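Local coordinates for protein mandelate racemase/muconate lactonizing enzyme (Polaromonas sp., PDB 2OG9) that belongs to the enolase superfamily and probably catalyses a racemisation or related reaction at the carbon next to a substrate carboxylate, at residues A271-L276 / L299-L304; H323-A326 / E331-V334; L312-H315 / L320-H323. All blocks are in the same frame, centred on the assembly; numbering follows the deposited sequence.

Contact 1: A271-L276 / L299-L304; sequences AEHGDL and LKIASL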
ATOM      1  N   ALA A 271       4.192 -22.022   5.688  1.00 26.35           N
ATOM      2  CA  ALA A 271       4.254 -20.615   6.068  1.00 26.42           C
ATOM      3  C   ALA A 271       5.486 -19.900   5.502  1.00 27.20           C
ATOM      4  O   ALA A 271       5.385 -18.761   5.035  1.00 27.23           O
ATOM      5  CB  ALA A 271       4.221 -20.484   7.591  1.00 28.16           C
ATOM      6  N   GLU A 272       6.647 -20.553   5.542  1.00 24.75           N
ATOM      7  CA  GLU A 272       7.865 -19.935   5.015  1.00 25.04           C
ATOM      8  C   GLU A 272       7.763 -19.742   3.501  1.00 24.20           C
ATOM      9  O   GLU A 272       8.209 -18.724   2.970  1.00 23.34           O
ATOM     10  CB  GLU A 272       9.101 -20.785   5.340  1.00 27.42           C
ATOM     11  CG  GLU A 272       9.350 -21.004   6.831  1.00 32.15           C
ATOM     12  CD  GLU A 272      10.711 -21.626   7.103  1.00 34.89           C
ATOM     13  OE1 GLU A 272      11.078 -22.582   6.391  1.00 32.15           O
ATOM     14  OE2 GLU A 272      11.415 -21.161   8.029  1.00 37.82           O
ATOM     15  N   HIS A 273       7.186 -20.723   2.809  1.00 22.22           N
ATOM     16  CA  HIS A 273       7.016 -20.632   1.361  1.00 21.92           C
ATOM     17  C   HIS A 273       6.015 -19.532   1.051  1.00 22.87           C
ATOM     18  O   HIS A 273       6.128 -18.834   0.039  1.00 22.12           O
ATOM     19  CB  HIS A 273       6.518 -21.967   0.792  1.00 21.40           C
ATOM     20  CG  HIS A 273       7.610 -22.957   0.546  1.00 19.83           C
ATOM     21  ND1 HIS A 273       8.372 -22.954  -0.603  1.00 18.62           N
ATOM     22  CD2 HIS A 273       8.109 -23.947   1.325  1.00 19.17           C
ATOM     23  CE1 HIS A 273       9.294 -23.897  -0.521  1.00 20.42           C
ATOM     24  NE2 HIS A 273       9.155 -24.514   0.640  1.00 18.92           N
ATOM     25  N   GLY A 274       5.035 -19.376   1.934  1.00 22.87           N
ATOM     26  CA  GLY A 274       4.036 -18.344   1.740  1.00 24.87           C
ATOM     27  C   GLY A 274       4.682 -16.973   1.803  1.00 25.60           C
ATOM     28  O   GLY A 274       4.335 -16.079   1.037  1.00 23.40           O
ATOM     29  N   ASP A 275       5.638 -16.810   2.712  1.00 26.48           N
ATOM     30  CA  ASP A 275       6.321 -15.533   2.870  1.00 28.18           C
ATOM     31  C   ASP A 275       7.143 -15.245   1.617  1.00 26.64           C
ATOM     32  O   ASP A 275       7.133 -14.131   1.092  1.00 25.34           O
ATOM     33  CB  ASP A 275       7.218 -15.578   4.112  1.00 32.41           C
ATOM     34  CG  ASP A 275       7.609 -14.194   4.598  1.00 38.15           C
ATOM     35  OD1 ASP A 275       6.709 -13.336   4.740  1.00 39.88           O
ATOM     36  OD2 ASP A 275       8.814 -13.971   4.848  1.00 41.95           O
ATOM     37  N   LEU A 276       7.842 -16.266   1.134  1.00 24.80           N
ATOM     38  CA  LEU A 276       8.656 -16.151  -0.069  1.00 24.77           C
ATOM     39  C   LEU A 276       7.762 -15.735  -1.246  1.00 23.67           C
ATOM     40  O   LEU A 276       8.110 -14.842  -2.028  1.00 22.10           O
ATOM     41  CB  LEU A 276       9.332 -17.502  -0.346  1.00 28.05           C
ATOM     42  CG  LEU A 276      10.321 -17.650  -1.503  1.00 29.06           C
ATOM     43  CD1 LEU A 276      11.067 -18.981  -1.378  1.00 29.63           C
ATOM     44  CD2 LEU A 276       9.575 -17.580  -2.822  1.00 30.25           C
ATOM     45  N   LEU A 299       1.181 -29.859  -0.928  1.00 15.13           N
ATOM     46  CA  LEU A 299       0.045 -29.522  -1.780  1.00 16.17           C
ATOM     47  C   LEU A 299      -0.461 -28.114  -1.485  1.00 17.17           C
ATOM     48  O   LEU A 299      -0.892 -27.402  -2.391  1.00 16.65           O
ATOM     49  CB  LEU A 299      -1.088 -30.535  -1.594  1.00 18.66           C
ATOM     50  CG  LEU A 299      -0.758 -31.950  -2.076  1.00 21.29           C
ATOM     51  CD1 LEU A 299      -1.939 -32.855  -1.819  1.00 21.76           C
ATOM     52  CD2 LEU A 299      -0.409 -31.925  -3.564  1.00 21.36           C
ATOM     53  N   LYS A 300      -0.416 -27.708  -0.221  1.00 16.55           N
ATOM     54  CA  LYS A 300      -0.861 -26.363   0.133  1.00 19.16           C
ATOM     55  C   LYS A 300       0.084 -25.347  -0.506  1.00 17.70           C
ATOM     56  O   LYS A 300      -0.346 -24.313  -1.018  1.00 17.40           O
ATOM     57  CB  LYS A 300      -0.886 -26.193   1.655  1.00 20.14           C
ATOM     58  CG  LYS A 300      -1.906 -27.100   2.331  1.00 25.60           C
ATOM     59  CD  LYS A 300      -1.814 -27.048   3.845  1.00 30.25           C
ATOM     60  CE  LYS A 300      -2.850 -27.973   4.479  1.00 35.05           C
ATOM     61  NZ  LYS A 300      -2.695 -28.058   5.960  1.00 38.14           N
ATOM     62  N   ILE A 301       1.373 -25.661  -0.481  1.00 16.27           N
ATOM     63  CA  ILE A 301       2.385 -24.792  -1.060  1.00 16.75           C
ATOM     64  C   ILE A 301       2.192 -24.719  -2.576  1.00 17.21           C
ATOM     65  O   ILE A 301       2.265 -23.639  -3.159  1.00 15.27           O
ATOM     66  CB  ILE A 301       3.807 -25.311  -0.732  1.00 16.94           C
ATOM     67  CG1 ILE A 301       4.052 -25.217   0.779  1.00 17.08           C
ATOM     68  CG2 ILE A 301       4.860 -24.498  -1.488  1.00 17.36           C
ATOM     69  CD1 ILE A 301       5.240 -26.022   1.245  1.00 18.44           C
ATOM     70  N   ALA A 302       1.934 -25.868  -3.202  1.00 14.72           N
ATOM     71  CA  ALA A 302       1.723 -25.921  -4.651  1.00 14.82           C
ATOM     72  C   ALA A 302       0.506 -25.091  -5.062  1.00 16.52           C
ATOM     73  O   ALA A 302       0.506 -24.459  -6.119  1.00 15.35           O
ATOM     74  CB  ALA A 302       1.556 -27.376  -5.112  1.00 15.34           C
ATOM     75  N   SER A 303      -0.534 -25.100  -4.229  1.00 16.34           N
ATOM     76  CA  SER A 303      -1.740 -24.327  -4.511  1.00 19.43           C
ATOM     77  C   SER A 303      -1.414 -22.841  -4.474  1.00 18.18           C
ATOM     78  O   SER A 303      -1.910 -22.076  -5.295  1.00 16.49           O
ATOM     79  CB  SER A 303      -2.835 -24.611  -3.475  1.00 22.21           C
ATOM     80  OG  SER A 303      -3.141 -25.991  -3.414  1.00 33.07           O
ATOM     81  N   LEU A 304      -0.607 -22.434  -3.500  1.00 18.51           N
ATOM     82  CA  LEU A 304      -0.216 -21.029  -3.371  1.00 19.64           C
ATOM     83  C   LEU A 304       0.643 -20.612  -4.570  1.00 19.00           C
ATOM     84  O   LEU A 304       0.455 -19.533  -5.131  1.00 18.35           O
ATOM     85  CB  LEU A 304       0.565 -20.800  -2.068  1.00 20.54           C
ATOM     86  CG  LEU A 304      -0.225 -20.876  -0.754  1.00 25.33           C
ATOM     87  CD1 LEU A 304       0.695 -20.593   0.421  1.00 25.85           C
ATOM     88  CD2 LEU A 304      -1.361 -19.860  -0.779  1.00 25.61           C
TER

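Contact 2: H323-A326 / E331-V334; sequences HLAA and EPWV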
ATOM      1  N   HIS A 323       5.946 -37.618  -8.930  1.00 14.83           N
ATOM      2  CA  HIS A 323       4.491 -37.727  -8.850  1.00 13.46           C
ATOM      3  C   HIS A 323       3.856 -36.367  -8.587  1.00 13.78           C
ATOM      4  O   HIS A 323       2.854 -36.002  -9.210  1.00 12.79           O
ATOM      5  CB  HIS A 323       4.092 -38.685  -7.728  1.00 15.99           C
ATOM      6  CG  HIS A 323       4.397 -40.118  -8.025  1.00 19.04           C
ATOM      7  ND1 HIS A 323       3.644 -40.873  -8.900  1.00 21.16           N
ATOM      8  CD2 HIS A 323       5.389 -40.929  -7.589  1.00 19.31           C
ATOM      9  CE1 HIS A 323       4.158 -42.086  -8.989  1.00 19.85           C
ATOM     10  NE2 HIS A 323       5.220 -42.147  -8.203  1.00 19.18           N
ATOM     11  N   LEU A 324       4.432 -35.623  -7.646  1.00 14.57           N
ATOM     12  CA  LEU A 324       3.910 -34.311  -7.296  1.00 16.58           C
ATOM     13  C   LEU A 324       4.060 -33.331  -8.462  1.00 16.04           C
ATOM     14  O   LEU A 324       3.148 -32.557  -8.748  1.00 16.62           O
ATOM     15  CB  LEU A 324       4.619 -33.792  -6.038  1.00 15.83           C
ATOM     16  CG  LEU A 324       4.383 -34.672  -4.800  1.00 18.73           C
ATOM     17  CD1 LEU A 324       5.242 -34.211  -3.629  1.00 17.36           C
ATOM     18  CD2 LEU A 324       2.908 -34.625  -4.422  1.00 20.61           C
ATOM     19  N   ALA A 325       5.202 -33.380  -9.144  1.00 16.30           N
ATOM     20  CA  ALA A 325       5.438 -32.504 -10.288  1.00 16.21           C
ATOM     21  C   ALA A 325       4.455 -32.801 -11.418  1.00 16.96           C
ATOM     22  O   ALA A 325       4.019 -31.896 -12.130  1.00 17.76           O
ATOM     23  CB  ALA A 325       6.872 -32.667 -10.789  1.00 17.15           C
ATOM     24  N   ALA A 326       4.104 -34.070 -11.586  1.00 16.19           N
ATOM     25  CA  ALA A 326       3.174 -34.452 -12.642  1.00 16.62           C
ATOM     26  C   ALA A 326       1.806 -33.808 -12.422  1.00 15.93           C
ATOM     27  O   ALA A 326       1.065 -33.561 -13.371  1.00 15.70           O
ATOM     28  CB  ALA A 326       3.030 -35.973 -12.686  1.00 17.01           C
ATOM     29  N   GLU A 331       4.408 -26.739 -16.707  1.00 22.12           N
ATOM     30  CA  GLU A 331       5.577 -27.600 -16.884  1.00 23.14           C
ATOM     31  C   GLU A 331       6.683 -27.405 -15.852  1.00 22.09           C
ATOM     32  O   GLU A 331       7.385 -26.395 -15.862  1.00 20.86           O
ATOM     33  CB  GLU A 331       6.169 -27.412 -18.290  1.00 26.57           C
ATOM     34  CG  GLU A 331       5.382 -28.088 -19.405  1.00 29.80           C
ATOM     35  CD  GLU A 331       5.425 -29.608 -19.318  1.00 32.54           C
ATOM     36  OE1 GLU A 331       6.539 -30.164 -19.224  1.00 30.33           O
ATOM     37  OE2 GLU A 331       4.346 -30.246 -19.352  1.00 35.11           O
ATOM     38  N   PRO A 332       6.856 -28.382 -14.950  1.00 20.15           N
ATOM     39  CA  PRO A 332       7.894 -28.294 -13.921  1.00 19.64           C
ATOM     40  C   PRO A 332       9.210 -28.937 -14.367  1.00 20.53           C
ATOM     41  O   PRO A 332       9.322 -29.455 -15.484  1.00 18.51           O
ATOM     42  CB  PRO A 332       7.268 -29.043 -12.753  1.00 21.82           C
ATOM     43  CG  PRO A 332       6.564 -30.171 -13.456  1.00 24.31           C
ATOM     44  CD  PRO A 332       5.922 -29.491 -14.661  1.00 21.92           C
ATOM     45  N   TRP A 333      10.203 -28.870 -13.487  1.00 19.69           N
ATOM     46  CA  TRP A 333      11.507 -29.488 -13.711  1.00 21.27           C
ATOM     47  C   TRP A 333      11.797 -30.302 -12.453  1.00 21.28           C
ATOM     48  O   TRP A 333      11.502 -29.854 -11.346  1.00 20.63           O
ATOM     49  CB  TRP A 333      12.625 -28.448 -13.858  1.00 20.83           C
ATOM     50  CG  TRP A 333      12.750 -27.780 -15.200  1.00 21.84           C
ATOM     51  CD1 TRP A 333      12.158 -26.613 -15.598  1.00 23.27           C
ATOM     52  CD2 TRP A 333      13.586 -28.197 -16.287  1.00 22.44           C
ATOM     53  NE1 TRP A 333      12.582 -26.274 -16.863  1.00 21.59           N
ATOM     54  CE2 TRP A 333      13.458 -27.227 -17.310  1.00 23.91           C
ATOM     55  CE3 TRP A 333      14.435 -29.293 -16.496  1.00 22.15           C
ATOM     56  CZ2 TRP A 333      14.150 -27.322 -18.526  1.00 24.09           C
ATOM     57  CZ3 TRP A 333      15.124 -29.388 -17.706  1.00 23.72           C
ATOM     58  CH2 TRP A 333      14.976 -28.404 -18.705  1.00 23.61           C
ATOM     59  N   VAL A 334      12.359 -31.495 -12.617  1.00 20.52           N
ATOM     60  CA  VAL A 334      12.720 -32.340 -11.482  1.00 20.57           C
ATOM     61  C   VAL A 334      14.155 -32.805 -11.684  1.00 22.80           C
ATOM     62  O   VAL A 334      14.542 -33.158 -12.807  1.00 19.60           O
ATOM     63  CB  VAL A 334      11.797 -33.583 -11.371  1.00 22.01           C
ATOM     64  CG1 VAL A 334      12.333 -34.524 -10.303  1.00 20.48           C
ATOM     65  CG2 VAL A 334      10.379 -33.155 -11.018  1.00 21.21           C
TER

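Contact 3: L312-H315 / L320-H323; sequences LAPH and LHVH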
ATOM      1  N   LEU A 312       7.242 -24.532 -10.972  1.00 18.22           N
ATOM      2  CA  LEU A 312       7.637 -25.443  -9.914  1.00 17.24           C
ATOM      3  C   LEU A 312       8.846 -26.301 -10.272  1.00 18.53           C
ATOM      4  O   LEU A 312       8.937 -26.845 -11.378  1.00 18.30           O
ATOM      5  CB  LEU A 312       6.463 -26.360  -9.569  1.00 20.76           C
ATOM      6  CG  LEU A 312       6.558 -27.140  -8.264  1.00 21.43           C
ATOM      7  CD1 LEU A 312       6.371 -26.186  -7.095  1.00 23.70           C
ATOM      8  CD2 LEU A 312       5.488 -28.223  -8.239  1.00 24.36           C
ATOM      9  N   ALA A 313       9.768 -26.427  -9.323  1.00 17.50           N
ATOM     10  CA  ALA A 313      10.962 -27.248  -9.495  1.00 18.41           C
ATOM     11  C   ALA A 313      11.276 -27.876  -8.134  1.00 18.45           C
ATOM     12  O   ALA A 313      12.190 -27.440  -7.437  1.00 18.53           O
ATOM     13  CB  ALA A 313      12.139 -26.388  -9.970  1.00 16.80           C
ATOM     14  N   PRO A 314      10.505 -28.906  -7.734  1.00 20.32           N
ATOM     15  CA  PRO A 314      10.712 -29.580  -6.445  1.00 20.93           C
ATOM     16  C   PRO A 314      12.159 -30.028  -6.289  1.00 22.76           C
ATOM     17  O   PRO A 314      12.799 -30.423  -7.267  1.00 20.94           O
ATOM     18  CB  PRO A 314       9.744 -30.759  -6.503  1.00 21.29           C
ATOM     19  CG  PRO A 314       8.657 -30.270  -7.415  1.00 22.43           C
ATOM     20  CD  PRO A 314       9.425 -29.554  -8.499  1.00 21.77           C
ATOM     21  N   HIS A 315      12.665 -29.981  -5.059  1.00 22.68           N
ATOM     22  CA  HIS A 315      14.057 -30.342  -4.785  1.00 26.66           C
ATOM     23  C   HIS A 315      14.240 -31.690  -4.084  1.00 27.48           C
ATOM     24  O   HIS A 315      13.491 -32.023  -3.167  1.00 27.08           O
ATOM     25  CB  HIS A 315      14.701 -29.237  -3.937  1.00 29.00           C
ATOM     26  CG  HIS A 315      16.117 -29.521  -3.539  1.00 31.34           C
ATOM     27  ND1 HIS A 315      17.153 -29.567  -4.448  1.00 33.33           N
ATOM     28  CD2 HIS A 315      16.667 -29.779  -2.329  1.00 31.53           C
ATOM     29  CE1 HIS A 315      18.279 -29.840  -3.815  1.00 32.56           C
ATOM     30  NE2 HIS A 315      18.012 -29.973  -2.527  1.00 30.99           N
ATOM     31  N   LEU A 320       9.601 -39.305  -5.089  1.00 19.09           N
ATOM     32  CA  LEU A 320       8.347 -38.737  -4.607  1.00 18.41           C
ATOM     33  C   LEU A 320       7.924 -37.540  -5.461  1.00 17.11           C
ATOM     34  O   LEU A 320       6.774 -37.443  -5.884  1.00 16.36           O
ATOM     35  CB  LEU A 320       8.505 -38.292  -3.149  1.00 22.42           C
ATOM     36  CG  LEU A 320       7.405 -37.413  -2.544  1.00 23.01           C
ATOM     37  CD1 LEU A 320       6.068 -38.128  -2.590  1.00 25.68           C
ATOM     38  CD2 LEU A 320       7.775 -37.072  -1.105  1.00 26.12           C
ATOM     39  N   HIS A 321       8.862 -36.641  -5.737  1.00 17.09           N
ATOM     40  CA  HIS A 321       8.535 -35.441  -6.500  1.00 17.75           C
ATOM     41  C   HIS A 321       8.101 -35.634  -7.946  1.00 17.70           C
ATOM     42  O   HIS A 321       7.412 -34.778  -8.498  1.00 14.49           O
ATOM     43  CB  HIS A 321       9.690 -34.446  -6.419  1.00 18.75           C
ATOM     44  CG  HIS A 321       9.911 -33.914  -5.038  1.00 19.65           C
ATOM     45  ND1 HIS A 321       8.891 -33.382  -4.278  1.00 22.32           N
ATOM     46  CD2 HIS A 321      11.026 -33.836  -4.277  1.00 20.75           C
ATOM     47  CE1 HIS A 321       9.370 -32.999  -3.108  1.00 20.55           C
ATOM     48  NE2 HIS A 321      10.664 -33.263  -3.082  1.00 23.65           N
ATOM     49  N   VAL A 322       8.488 -36.741  -8.570  1.00 17.53           N
ATOM     50  CA  VAL A 322       8.065 -36.965  -9.946  1.00 14.69           C
ATOM     51  C   VAL A 322       6.536 -37.048  -9.978  1.00 14.93           C
ATOM     52  O   VAL A 322       5.893 -36.594 -10.933  1.00 13.85           O
ATOM     53  CB  VAL A 322       8.683 -38.265 -10.544  1.00 16.33           C
ATOM     54  CG1 VAL A 322       8.261 -39.489  -9.747  1.00 16.67           C
ATOM     55  CG2 VAL A 322       8.258 -38.404 -11.990  1.00 18.70           C
ATOM     56  N   HIS A 323       5.946 -37.618  -8.930  1.00 14.83           N
ATOM     57  CA  HIS A 323       4.491 -37.727  -8.850  1.00 13.46           C
ATOM     58  C   HIS A 323       3.856 -36.367  -8.587  1.00 13.78           C
ATOM     59  O   HIS A 323       2.854 -36.002  -9.210  1.00 12.79           O
ATOM     60  CB  HIS A 323       4.092 -38.685  -7.728  1.00 15.99           C
ATOM     61  CG  HIS A 323       4.397 -40.118  -8.025  1.00 19.04           C
ATOM     62  ND1 HIS A 323       3.644 -40.873  -8.900  1.00 21.16           N
ATOM     63  CD2 HIS A 323       5.389 -40.929  -7.589  1.00 19.31           C
ATOM     64  CE1 HIS A 323       4.158 -42.086  -8.989  1.00 19.85           C
ATOM     65  NE2 HIS A 323       5.220 -42.147  -8.203  1.00 19.18           N
TER

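Contact 1: A271-L276 / L299-L304
The imidazole of H273 takes I301 against it: the CG2 methyl sits off-centre over the ring, 4.1 Å from the centroid and 30° from the normal, a CH-pi contact. The second branch of the isoleucine comes in obliquely, with CD1 3.5 Å from CD2 of H273. The two branches of I301 thus touch different parts of the ring, CG2 nearest CG and CD1 nearest CD2. In H273 a chi1 of -83° sets CG anti to the carbonyl carbon and beside the backbone N, the position from which the ring meets both I301 branches. The two segments lie on helices 270-278 and 295-307, neighbouring outer helices of the TIM-barrel domain, and their nearest CA atoms, those of H273 and I301, are 6.7 Å apart. One turn along, the CD1 methyl of L304 rests on the backbone of G274, 4.2 Å from its CA. No hydrogen bond crosses the interface; this pairing is made by packing alone. Beneath it, H273 and I301 both touch L285 of barrel strand 284-285 and V292 of helix 289-292, which places H273 and I301 on the barrel-facing side of the helices. L304 also packs on H307 of the second subunit.

Contact 2: H323-A326 / E331-V334
V334 carries its CG1 anti to the backbone N (chi1 172°), which leaves CG2 beside that nitrogen and aimed at the helix, where it meets CB of A325 at 3.5 Å. P332 needs no such rotation: its ring is fixed to the backbone, and CG stands 3.7 Å from the same A325 CB. One methyl thus serves two partners, P332 and V334, which are separated by one residue and whose CB atoms both point to the helix; the alternation expected of an extended chain sends the CB of W333 the other way. The closest approach is polar to apolar, P332 CG to A325 O at 3.3 Å, so the proline ring also rests on the main-chain carbonyl of A325. The pair A325 and P332 gives the nearest CA atoms, 6.1 Å apart, a spacing that the small alanine side chain permits. No hydrogen bond joins the two segments. Beyond them W333 stacks edge-to-face with W237, while V334 is bonded through its backbone to R150 and Y152 of strand 148-152. Helix 318-326 packed against the strand that directly follows it, 333-335, with four residues between the segments, is the helix-to-strand packing of a beta/alpha barrel, here in the C-terminal domain of the enolase superfamily.

Contact 3: L312-H315 / L320-H323
Ring packing comes first: P314 lays its CB over one face of the H321 imidazole, in a CH-pi contact 3.7 Å from the centroid and 25° off the ring normal. The carbon stands 3.4 Å above the plane and is displaced toward the rim, on the side of CG, from which it is 3.5 Å away. In H321 the chi1 of -66° puts CG beside the backbone N and anti to the carbonyl carbon, which swings the ring out over P314 CB. The CA atoms of P314 and H321, 6.3 Å apart, are the nearest pair, and the main-chain N of H315 lies over the same face as the proline carbon.

The carbonyl of H315 also comes near the imidazole of H321. That imidazole may be turned over in the model, which leaves the nature of this approach open. The CB of H315 leaves the backbone away from the helix, and its side chain touches E265.

Further packing involves neighbouring helices. H321 also touches A289 and P290 of helix 289-292, and P314 rests on F298 of helix 295-307. The segment 312-315 leaves strand 311-312 at the C-terminal end, the end at which the active sites of this superfamily lie, and helix 318-326 begins three residues later.

Chemically, the contact is a buried imidazole with a proline carbon laid over one face, and the loop leaving the strand is fitted to the helix through this ring-face contact.

How the contacts relate
All three contacts belong to the TIM-barrel domain. Along the chain contact 1 closes before the other two open, and contact 2 begins on the segment where contact 3 ends. Contact 1 joins helices 270-278 and 295-307 on the outside of the barrel, its centre about 14 Å from that of contact 3 and 16 Å from that of contact 2, and touches neither. Contacts 2 and 3 have centres only about 5 Å apart and share helix 318-326 and H323. They meet where W333 N probably donates to L312 O at 3.2 Å, so strands 311-312 and 333-335 lie side by side. Between them, contacts 3 and 2 pack helix 318-326 on the loop before it and the strand after it, in one beta-alpha-beta unit.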